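Local coordinates for protein transcription initiation factor TFIID subunit 5 (Encephalitozoon cuniculi, PDB 2J4B) that is a subunit of the general transcription factor TFIID and probably mediates regulation of RNA polymerase II transcription, represented here by its N-terminal NTD2 domain, at residues V13-W18 against L31-P36. Residues are numbered along the deposited sequence; the frame is centred on the assembly and turned at random.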
loop_
_atom_site.group_PDB
_atom_site.type_symbol
_atom_site.label_atom_id
_atom_site.label_comp_id
_atom_site.label_asym_id
_atom_site.label_seq_id
_atom_site.Cartn_x
_atom_site.Cartn_y
_atom_site.Cartn_z
ATOM N N VAL A 13 5.921 7.667 -0.004
ATOM C CA VAL A 13 6.076 8.917 -0.753
ATOM C C VAL A 13 6.997 8.796 -1.969
ATOM O O VAL A 13 6.656 9.234 -3.060
ATOM C CB VAL A 13 6.649 10.037 0.154
ATOM C CG1 VAL A 13 6.915 11.295 -0.663
ATOM C CG2 VAL A 13 5.699 10.330 1.333
ATOM N N SER A 14 8.175 8.222 -1.768
ATOM C CA SER A 14 9.176 8.099 -2.829
ATOM C C SER A 14 8.670 7.212 -3.985
ATOM O O SER A 14 8.942 7.486 -5.164
ATOM C CB SER A 14 10.481 7.557 -2.238
ATOM O OG SER A 14 11.147 6.699 -3.146
ATOM N N LEU A 15 7.927 6.164 -3.642
ATOM C CA LEU A 15 7.195 5.378 -4.630
ATOM C C LEU A 15 6.094 6.203 -5.287
ATOM O O LEU A 15 5.993 6.260 -6.502
ATOM C CB LEU A 15 6.585 4.145 -3.982
ATOM C CG LEU A 15 5.682 3.298 -4.884
ATOM C CD1 LEU A 15 6.413 2.807 -6.134
ATOM C CD2 LEU A 15 5.107 2.151 -4.068
ATOM N N LYS A 16 5.266 6.844 -4.478
ATOM C CA LYS A 16 4.215 7.716 -4.996
ATOM C C LYS A 16 4.754 8.736 -6.004
ATOM O O LYS A 16 4.163 8.935 -7.057
ATOM C CB LYS A 16 3.525 8.441 -3.846
ATOM C CG LYS A 16 2.362 9.318 -4.265
ATOM C CD LYS A 16 1.739 10.011 -3.059
ATOM C CE LYS A 16 0.933 11.213 -3.478
ATOM N NZ LYS A 16 0.527 12.033 -2.312
ATOM N N THR A 17 5.877 9.366 -5.682
ATOM C CA THR A 17 6.447 10.407 -6.528
ATOM C C THR A 17 6.993 9.845 -7.843
ATOM O O THR A 17 6.966 10.516 -8.888
ATOM C CB THR A 17 7.577 11.149 -5.784
ATOM O OG1 THR A 17 7.080 11.626 -4.522
ATOM C CG2 THR A 17 8.102 12.300 -6.614
ATOM N N TRP A 18 7.492 8.612 -7.779
ATOM C CA TRP A 18 8.019 7.933 -8.958
ATOM C C TRP A 18 6.877 7.568 -9.892
ATOM O O TRP A 18 6.928 7.850 -11.085
ATOM C CB TRP A 18 8.812 6.697 -8.539
ATOM C CG TRP A 18 9.319 5.870 -9.674
ATOM C CD1 TRP A 18 10.442 6.088 -10.413
ATOM C CD2 TRP A 18 8.720 4.662 -10.188
ATOM N NE1 TRP A 18 10.578 5.101 -11.360
ATOM C CE2 TRP A 18 9.537 4.213 -11.242
ATOM C CE3 TRP A 18 7.577 3.923 -9.849
ATOM C CZ2 TRP A 18 9.247 3.053 -11.974
ATOM C CZ3 TRP A 18 7.287 2.777 -10.566
ATOM C CH2 TRP A 18 8.122 2.352 -11.628
ATOM N N LEU A 31 -0.948 2.757 -10.089
ATOM C CA LEU A 31 -1.646 3.498 -9.035
ATOM C C LEU A 31 -2.369 2.586 -8.024
ATOM O O LEU A 31 -2.377 2.874 -6.830
ATOM C CB LEU A 31 -2.585 4.556 -9.620
ATOM C CG LEU A 31 -1.858 5.874 -9.956
ATOM C CD1 LEU A 31 -2.717 6.814 -10.835
ATOM C CD2 LEU A 31 -1.374 6.617 -8.697
ATOM N N PRO A 32 -2.970 1.478 -8.499
ATOM C CA PRO A 32 -3.657 0.565 -7.575
ATOM C C PRO A 32 -2.753 0.058 -6.458
ATOM O O PRO A 32 -3.245 -0.344 -5.403
ATOM C CB PRO A 32 -4.099 -0.593 -8.473
ATOM C CG PRO A 32 -4.190 0.012 -9.847
ATOM C CD PRO A 32 -3.080 1.035 -9.900
ATOM N N LEU A 33 -1.448 0.082 -6.693
ATOM C CA LEU A 33 -0.476 -0.383 -5.723
ATOM C C LEU A 33 -0.452 0.468 -4.453
ATOM O O LEU A 33 -0.136 -0.036 -3.383
ATOM C CB LEU A 33 0.918 -0.409 -6.359
ATOM C CG LEU A 33 2.082 -0.846 -5.461
ATOM C CD1 LEU A 33 1.868 -2.216 -4.779
ATOM C CD2 LEU A 33 3.399 -0.858 -6.239
ATOM N N LEU A 34 -0.751 1.758 -4.551
ATOM C CA LEU A 34 -0.635 2.615 -3.371
ATOM C C LEU A 34 -1.703 2.364 -2.297
ATOM O O LEU A 34 -1.463 2.651 -1.128
ATOM C CB LEU A 34 -0.622 4.085 -3.750
ATOM C CG LEU A 34 0.503 4.559 -4.683
ATOM C CD1 LEU A 34 0.283 6.066 -5.025
ATOM C CD2 LEU A 34 1.929 4.272 -4.131
ATOM N N TYR A 35 -2.867 1.831 -2.670
ATOM C CA TYR A 35 -3.956 1.665 -1.700
ATOM C C TYR A 35 -3.685 0.586 -0.658
ATOM O O TYR A 35 -3.753 0.869 0.547
ATOM C CB TYR A 35 -5.306 1.374 -2.371
ATOM C CG TYR A 35 -6.403 1.070 -1.353
ATOM C CD1 TYR A 35 -6.793 2.022 -0.422
ATOM C CD2 TYR A 35 -7.022 -0.159 -1.313
ATOM C CE1 TYR A 35 -7.774 1.763 0.485
ATOM C CE2 TYR A 35 -8.017 -0.432 -0.404
ATOM C CZ TYR A 35 -8.399 0.533 0.493
ATOM O OH TYR A 35 -9.394 0.268 1.427
ATOM N N PRO A 36 -3.422 -0.660 -1.109
ATOM C CA PRO A 36 -3.040 -1.717 -0.165
ATOM C C PRO A 36 -1.751 -1.405 0.588
ATOM O O PRO A 36 -1.661 -1.685 1.766
ATOM C CB PRO A 36 -2.878 -2.954 -1.056
ATOM C CG PRO A 36 -2.719 -2.426 -2.434
ATOM C CD PRO A 36 -3.484 -1.164 -2.489
#
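K16 and L34 have the nearest CA atoms of the two segments, 7.2 Å apart, where helix 8-21 passes the 31-36 segment, which runs into helix 34-47. At that spacing the two segments meet through their side chains, and the interface is apolar and small, with 166 Å² buried counting both sides. L34 does most of the work by splitting its two methyls between neighbouring residues of the facing helix. Its CD2 lies against the branch end of L15, 3.8 Å from L15 CD2 and nearly as close to L15 CG, the two leucines sliding past one another in opposite directions. The other methyl, L34 CD1, meets the aliphatic root of K16 at 3.9 Å from CG, and here the side chains cross at about a right angle. L15 places CG anti to its own N (chi1 175°), which carries the fork across to the second segment; L15 CD2 also reaches L33 CD2 at 4.1 Å, so this one methyl touches both leucines.

The contact joins the first and third helices of the NTD2 domain of TAF5, a mainly helical fold, with the short helix 24-30 lying between them in the chain; helix 104-116 packs alongside, with L110 touching both L15 and L33. L33 also touches L100 of strand 98-103, in the two-stranded parallel sheet.

K16 divides its length between two roles. While CB and CG lie beside L34, the extended chain beyond them leads away from that leucine and delivers NZ to a salt bridge with D64.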